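Local coordinates for protein hexokinase (Schistosoma mansoni, PDB 1BDG) that binds glucose and probably catalyses transfer of a phosphate from ATP to glucose and other hexoses, the first step of glycolysis, at residues Q6-K11 and E356-R361; Q305-R310 and N360-Y365. One frame throughout, in Å; residues are numbered along the deposited sequence.

Contact 1: Q6-K11 and E356-R361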
# COMPACT_ATOMS: atom_id res chain seq x y z
N GLN A 6 -5.14 -23.52 -29.58
CA GLN A 6 -5.08 -22.17 -30.11
C GLN A 6 -6.47 -21.52 -29.96
O GLN A 6 -6.58 -20.40 -29.45
CB GLN A 6 -4.67 -22.21 -31.59
CG GLN A 6 -4.33 -20.86 -32.19
CD GLN A 6 -3.09 -20.25 -31.59
OE1 GLN A 6 -1.98 -20.79 -31.74
NE2 GLN A 6 -3.26 -19.13 -30.88
N GLN A 7 -7.52 -22.25 -30.33
CA GLN A 7 -8.88 -21.72 -30.21
C GLN A 7 -9.20 -21.35 -28.76
O GLN A 7 -9.74 -20.28 -28.50
CB GLN A 7 -9.93 -22.73 -30.73
CG GLN A 7 -10.14 -22.75 -32.24
CD GLN A 7 -11.24 -23.73 -32.66
OE1 GLN A 7 -10.98 -24.76 -33.28
NE2 GLN A 7 -12.48 -23.42 -32.29
N LEU A 8 -8.85 -22.23 -27.81
CA LEU A 8 -9.11 -21.98 -26.40
C LEU A 8 -8.41 -20.72 -25.94
O LEU A 8 -8.99 -19.91 -25.21
CB LEU A 8 -8.65 -23.14 -25.52
CG LEU A 8 -9.50 -24.39 -25.49
CD1 LEU A 8 -9.03 -25.28 -24.36
CD2 LEU A 8 -10.95 -24.02 -25.25
N PHE A 9 -7.16 -20.54 -26.38
CA PHE A 9 -6.39 -19.38 -26.00
C PHE A 9 -7.04 -18.10 -26.51
O PHE A 9 -7.13 -17.11 -25.78
CB PHE A 9 -4.97 -19.47 -26.51
CG PHE A 9 -4.09 -18.37 -26.01
CD1 PHE A 9 -3.57 -18.41 -24.72
CD2 PHE A 9 -3.83 -17.26 -26.81
CE1 PHE A 9 -2.79 -17.36 -24.24
CE2 PHE A 9 -3.05 -16.20 -26.34
CZ PHE A 9 -2.53 -16.25 -25.06
N GLU A 10 -7.52 -18.11 -27.75
CA GLU A 10 -8.18 -16.92 -28.30
C GLU A 10 -9.43 -16.52 -27.52
O GLU A 10 -9.86 -15.37 -27.59
CB GLU A 10 -8.47 -17.08 -29.79
CG GLU A 10 -7.39 -16.43 -30.68
CD GLU A 10 -6.71 -17.42 -31.63
OE1 GLU A 10 -6.08 -18.37 -31.12
OE2 GLU A 10 -6.81 -17.24 -32.87
N LYS A 11 -10.02 -17.46 -26.78
CA LYS A 11 -11.19 -17.15 -25.95
C LYS A 11 -10.69 -16.35 -24.74
O LYS A 11 -11.25 -15.30 -24.38
CB LYS A 11 -11.85 -18.43 -25.45
CG LYS A 11 -12.48 -19.22 -26.52
CD LYS A 11 -13.00 -20.55 -26.02
CE LYS A 11 -13.91 -21.17 -27.10
NZ LYS A 11 -14.23 -22.61 -26.85
N GLU A 356 -2.23 -29.19 -18.25
CA GLU A 356 -1.83 -29.18 -19.66
C GLU A 356 -1.19 -27.88 -20.13
O GLU A 356 -1.43 -26.80 -19.58
CB GLU A 356 -3.04 -29.41 -20.57
CG GLU A 356 -3.81 -30.69 -20.33
CD GLU A 356 -4.59 -31.11 -21.55
OE1 GLU A 356 -4.83 -30.26 -22.44
OE2 GLU A 356 -4.94 -32.30 -21.64
N PRO A 357 -0.39 -27.95 -21.20
CA PRO A 357 0.28 -26.78 -21.77
C PRO A 357 -0.69 -25.61 -21.97
O PRO A 357 -0.35 -24.46 -21.66
CB PRO A 357 0.83 -27.33 -23.09
CG PRO A 357 1.30 -28.68 -22.67
CD PRO A 357 0.16 -29.19 -21.80
N ILE A 358 -1.89 -25.87 -22.48
CA ILE A 358 -2.83 -24.77 -22.66
C ILE A 358 -3.13 -24.10 -21.33
O ILE A 358 -3.21 -22.88 -21.26
CB ILE A 358 -4.19 -25.20 -23.22
CG1 ILE A 358 -4.24 -26.70 -23.44
CG2 ILE A 358 -4.54 -24.36 -24.44
CD1 ILE A 358 -5.65 -27.25 -23.32
N ASP A 359 -3.28 -24.89 -20.28
CA ASP A 359 -3.61 -24.35 -18.97
C ASP A 359 -2.52 -23.42 -18.49
O ASP A 359 -2.80 -22.32 -17.98
CB ASP A 359 -3.83 -25.48 -17.96
CG ASP A 359 -4.93 -26.43 -18.36
OD1 ASP A 359 -6.00 -25.97 -18.82
OD2 ASP A 359 -4.72 -27.64 -18.21
N ASN A 360 -1.27 -23.86 -18.67
CA ASN A 360 -0.11 -23.08 -18.27
C ASN A 360 -0.08 -21.79 -19.07
O ASN A 360 0.03 -20.69 -18.51
CB ASN A 360 1.16 -23.88 -18.51
CG ASN A 360 1.33 -25.03 -17.55
OD1 ASN A 360 2.10 -25.96 -17.80
ND2 ASN A 360 0.65 -24.96 -16.41
N ARG A 361 -0.22 -21.91 -20.39
CA ARG A 361 -0.22 -20.75 -21.28
C ARG A 361 -1.34 -19.77 -20.91
O ARG A 361 -1.11 -18.58 -20.72
CB ARG A 361 -0.33 -21.19 -22.74
CG ARG A 361 -0.47 -20.02 -23.67
CD ARG A 361 0.01 -20.31 -25.06
NE ARG A 361 -0.99 -19.98 -26.07
CZ ARG A 361 -0.75 -20.01 -27.38
NH1 ARG A 361 0.46 -20.34 -27.83
NH2 ARG A 361 -1.73 -19.75 -28.24
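Phe9 and Arg361 meet between two helices that run nearly side by side, the segments 6-11 and 357-361 having axes 10.2 Å apart and an angle of 23° between their N-to-C directions, with Phe9 CA nearest Ile358 CA. This is helix-on-helix packing at the protein surface, about 33 Å from the centre of the chain to the centre of the contact, where the N-terminal helix 5-16 lies along the first turns of the long helix 357-389 of the hexokinase large subdomain.

The central interaction is cation-pi. Arg361 reaches across on a long side chain, with CG anti to its backbone N (chi1 175°), and sets its guanidinium over one face of the Phe9 ring, CZ being 4.2 Å from the ring centroid. The two planes are steeply inclined, 77° apart, so the guanidinium does not stack flat: NE hangs above the ring near its rim and lies 3.3 Å from Phe9 CD1. An aromatic ring suits this place because its face can attract the positive charge while also packing against Arg361 CG. Tyr365, one turn further along, meets the same ring edge-to-face.

Deeper in, aliphatic side chains take over, and Leu8 CD1 rests 4.0 Å from Ile358 CD1. Both are branched hydrocarbons pointing toward the opposite helix, suited to apolar contact between the two.

At the exposed margin Gln6 bends back over its own helix, its amide donating from NE2 to Glu10 OE1 at 2.9 Å. The bond is fairly straight, and Glu10 OE1 lies in the plane of the Gln6 amide while being met from above its own carboxylate plane.

Contact 2: Q305-R310 and N360-Y365; sequences QKILFR and NRIVRY
Leu308 and Ile362 are the centre of a mainly apolar contact between a loop and one side of a helix. The segment 305-310 follows the end of helix 288-304, which a Schellman motif closes with Lys306, in a positive-phi conformation, as its C-prime residue. The chain then passes beside helix 357-389, bringing Leu308 CA opposite Ile362 CA at 7.9 Å.

Side-chain packing joins the two. Leu308 forks around the helix surface: its CD2 lies 3.6 Å from Ile362 CG2, while CD1 turns to Val363 CG2 at 3.8 Å. Leucine suits this position because its two terminal methyls can address successive helix residues. The Leu308 and Ile362 side chains lie alongside each other, pointing opposite ways, whereas Val363 meets Leu308 roughly perpendicularly. Ile362 divides its own contacts in the same manner. Its CG2, anti to the backbone N, faces Leu308, whereas CG1 carries CD1 further out to Ile307, whose CG2 is 4.0 Å from that methyl. The beta-branched isoleucine and valine thus present their CG2 methyls close to the helix backbone, where Leu308 can pack against them.

A backbone atom also takes part by van der Waals contact: Ile307 O approaches Ile362 CD1. No hydrogen bond crosses between these segments, and the four touching residues are all buried, so the join rests on hydrocarbon packing.

Several helices converge on this buried patch, about 30 Å from the centre of the chain. Ile362 also packs on Leu302 of helix 288-304 and Val12 of helix 5-16. The loop itself is wedged among helices: Leu308 touches Ile299 and Val303 of helix 288-304, Ile307 touches Ile15 of helix 5-16, and Phe309 touches Leu346 of helix 340-349.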
# COMPACT_ATOMS: atom_id res chain seq x y z
N GLN A 305 -16.35 -22.39 -17.51
CA GLN A 305 -16.63 -22.25 -18.93
C GLN A 305 -15.88 -23.38 -19.65
O GLN A 305 -15.71 -23.32 -20.86
CB GLN A 305 -16.14 -20.91 -19.47
CG GLN A 305 -16.85 -19.71 -18.91
CD GLN A 305 -18.35 -19.76 -19.14
OE1 GLN A 305 -18.80 -19.72 -20.28
NE2 GLN A 305 -19.12 -19.81 -18.06
N LYS A 306 -15.35 -24.34 -18.90
CA LYS A 306 -14.62 -25.46 -19.49
C LYS A 306 -13.36 -25.04 -20.29
O LYS A 306 -12.84 -25.82 -21.09
CB LYS A 306 -15.56 -26.28 -20.38
CG LYS A 306 -16.39 -27.35 -19.65
CD LYS A 306 -17.32 -26.77 -18.57
CE LYS A 306 -18.23 -27.85 -17.95
NZ LYS A 306 -19.14 -27.26 -16.92
N ILE A 307 -12.86 -23.84 -20.05
CA ILE A 307 -11.67 -23.36 -20.77
C ILE A 307 -10.36 -23.67 -20.05
O ILE A 307 -9.29 -23.50 -20.61
CB ILE A 307 -11.79 -21.84 -21.09
CG1 ILE A 307 -13.16 -21.56 -21.75
CG2 ILE A 307 -10.71 -21.41 -22.08
CD1 ILE A 307 -13.44 -20.09 -22.11
N LEU A 308 -10.45 -24.17 -18.82
CA LEU A 308 -9.28 -24.56 -18.03
C LEU A 308 -9.53 -25.89 -17.31
O LEU A 308 -10.66 -26.22 -16.96
CB LEU A 308 -8.93 -23.51 -16.97
CG LEU A 308 -7.82 -22.45 -17.13
CD1 LEU A 308 -7.36 -22.00 -15.76
CD2 LEU A 308 -6.65 -23.00 -17.88
N PHE A 309 -8.46 -26.62 -17.06
CA PHE A 309 -8.51 -27.91 -16.36
C PHE A 309 -9.72 -28.79 -16.71
O PHE A 309 -10.27 -29.47 -15.85
CB PHE A 309 -8.45 -27.67 -14.84
CG PHE A 309 -7.44 -26.62 -14.41
CD1 PHE A 309 -6.22 -26.49 -15.07
CD2 PHE A 309 -7.71 -25.77 -13.34
CE1 PHE A 309 -5.29 -25.53 -14.67
CE2 PHE A 309 -6.78 -24.81 -12.93
CZ PHE A 309 -5.57 -24.70 -13.60
N ARG A 310 -10.11 -28.79 -17.98
CA ARG A 310 -11.24 -29.58 -18.45
C ARG A 310 -12.49 -29.40 -17.60
O ARG A 310 -13.34 -30.29 -17.55
CB ARG A 310 -10.88 -31.08 -18.53
CG ARG A 310 -10.32 -31.50 -19.86
CD ARG A 310 -9.08 -30.69 -20.16
NE ARG A 310 -8.09 -30.84 -19.10
CZ ARG A 310 -6.98 -30.11 -19.01
NH1 ARG A 310 -6.73 -29.17 -19.90
NH2 ARG A 310 -6.13 -30.33 -18.01
N ASN A 360 -1.27 -23.86 -18.67
CA ASN A 360 -0.11 -23.08 -18.27
C ASN A 360 -0.08 -21.79 -19.07
O ASN A 360 0.03 -20.69 -18.51
CB ASN A 360 1.16 -23.88 -18.51
CG ASN A 360 1.33 -25.03 -17.55
OD1 ASN A 360 2.10 -25.96 -17.80
ND2 ASN A 360 0.65 -24.96 -16.41
N ARG A 361 -0.22 -21.91 -20.39
CA ARG A 361 -0.22 -20.75 -21.28
C ARG A 361 -1.34 -19.77 -20.91
O ARG A 361 -1.11 -18.58 -20.72
CB ARG A 361 -0.33 -21.19 -22.74
CG ARG A 361 -0.47 -20.02 -23.67
CD ARG A 361 0.01 -20.31 -25.06
NE ARG A 361 -0.99 -19.98 -26.07
CZ ARG A 361 -0.75 -20.01 -27.38
NH1 ARG A 361 0.46 -20.34 -27.83
NH2 ARG A 361 -1.73 -19.75 -28.24
N ILE A 362 -2.57 -20.29 -20.80
CA ILE A 362 -3.74 -19.50 -20.42
C ILE A 362 -3.51 -18.81 -19.08
O ILE A 362 -3.78 -17.62 -18.95
CB ILE A 362 -5.03 -20.40 -20.32
CG1 ILE A 362 -5.57 -20.71 -21.72
CG2 ILE A 362 -6.07 -19.79 -19.41
CD1 ILE A 362 -6.71 -21.68 -21.72
N VAL A 363 -2.96 -19.53 -18.10
CA VAL A 363 -2.71 -18.96 -16.78
C VAL A 363 -1.62 -17.87 -16.72
O VAL A 363 -1.75 -16.91 -15.96
CB VAL A 363 -2.46 -20.06 -15.71
CG1 VAL A 363 -2.03 -19.47 -14.39
CG2 VAL A 363 -3.74 -20.84 -15.48
N ARG A 364 -0.56 -18.00 -17.51
CA ARG A 364 0.50 -16.98 -17.51
C ARG A 364 -0.02 -15.69 -18.16
O ARG A 364 0.42 -14.59 -17.84
CB ARG A 364 1.76 -17.47 -18.24
CG ARG A 364 3.01 -16.63 -18.00
CD ARG A 364 3.67 -16.22 -19.31
NE ARG A 364 4.96 -15.54 -19.17
CZ ARG A 364 5.14 -14.35 -18.59
NH1 ARG A 364 4.10 -13.68 -18.07
NH2 ARG A 364 6.36 -13.80 -18.55
N TYR A 365 -0.96 -15.84 -19.08
CA TYR A 365 -1.54 -14.68 -19.75
C TYR A 365 -2.45 -13.97 -18.74
O TYR A 365 -2.46 -12.74 -18.66
CB TYR A 365 -2.32 -15.14 -20.97
CG TYR A 365 -2.89 -14.03 -21.81
CD1 TYR A 365 -2.07 -13.26 -22.63
CD2 TYR A 365 -4.26 -13.76 -21.80
CE1 TYR A 365 -2.60 -12.26 -23.43
CE2 TYR A 365 -4.80 -12.75 -22.58
CZ TYR A 365 -3.97 -12.01 -23.40
OH TYR A 365 -4.52 -11.04 -24.20

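In the fold
Contacts 1 and 2 lie on neighbouring sides of the start of helix 357-389, their centres about 6 Å apart, and share Asn360 and Arg361. Asp359, from contact 1, ties them together: its OD2 forms a salt bridge with Arg310 NH1 at 3.0 Å, and its OD1 probably accepts a hydrogen bond from Phe309 N at 3.1 Å. Ile307 CG2 also packs against the backbone carbonyl oxygen Leu8 O. Contact 1 is on the surface, far from the glucose pocket, whereas contact 2 is buried; there the Val363 side chain is about 7 Å from that of Leu328, which probably belongs to the ATP site as in related hexokinases.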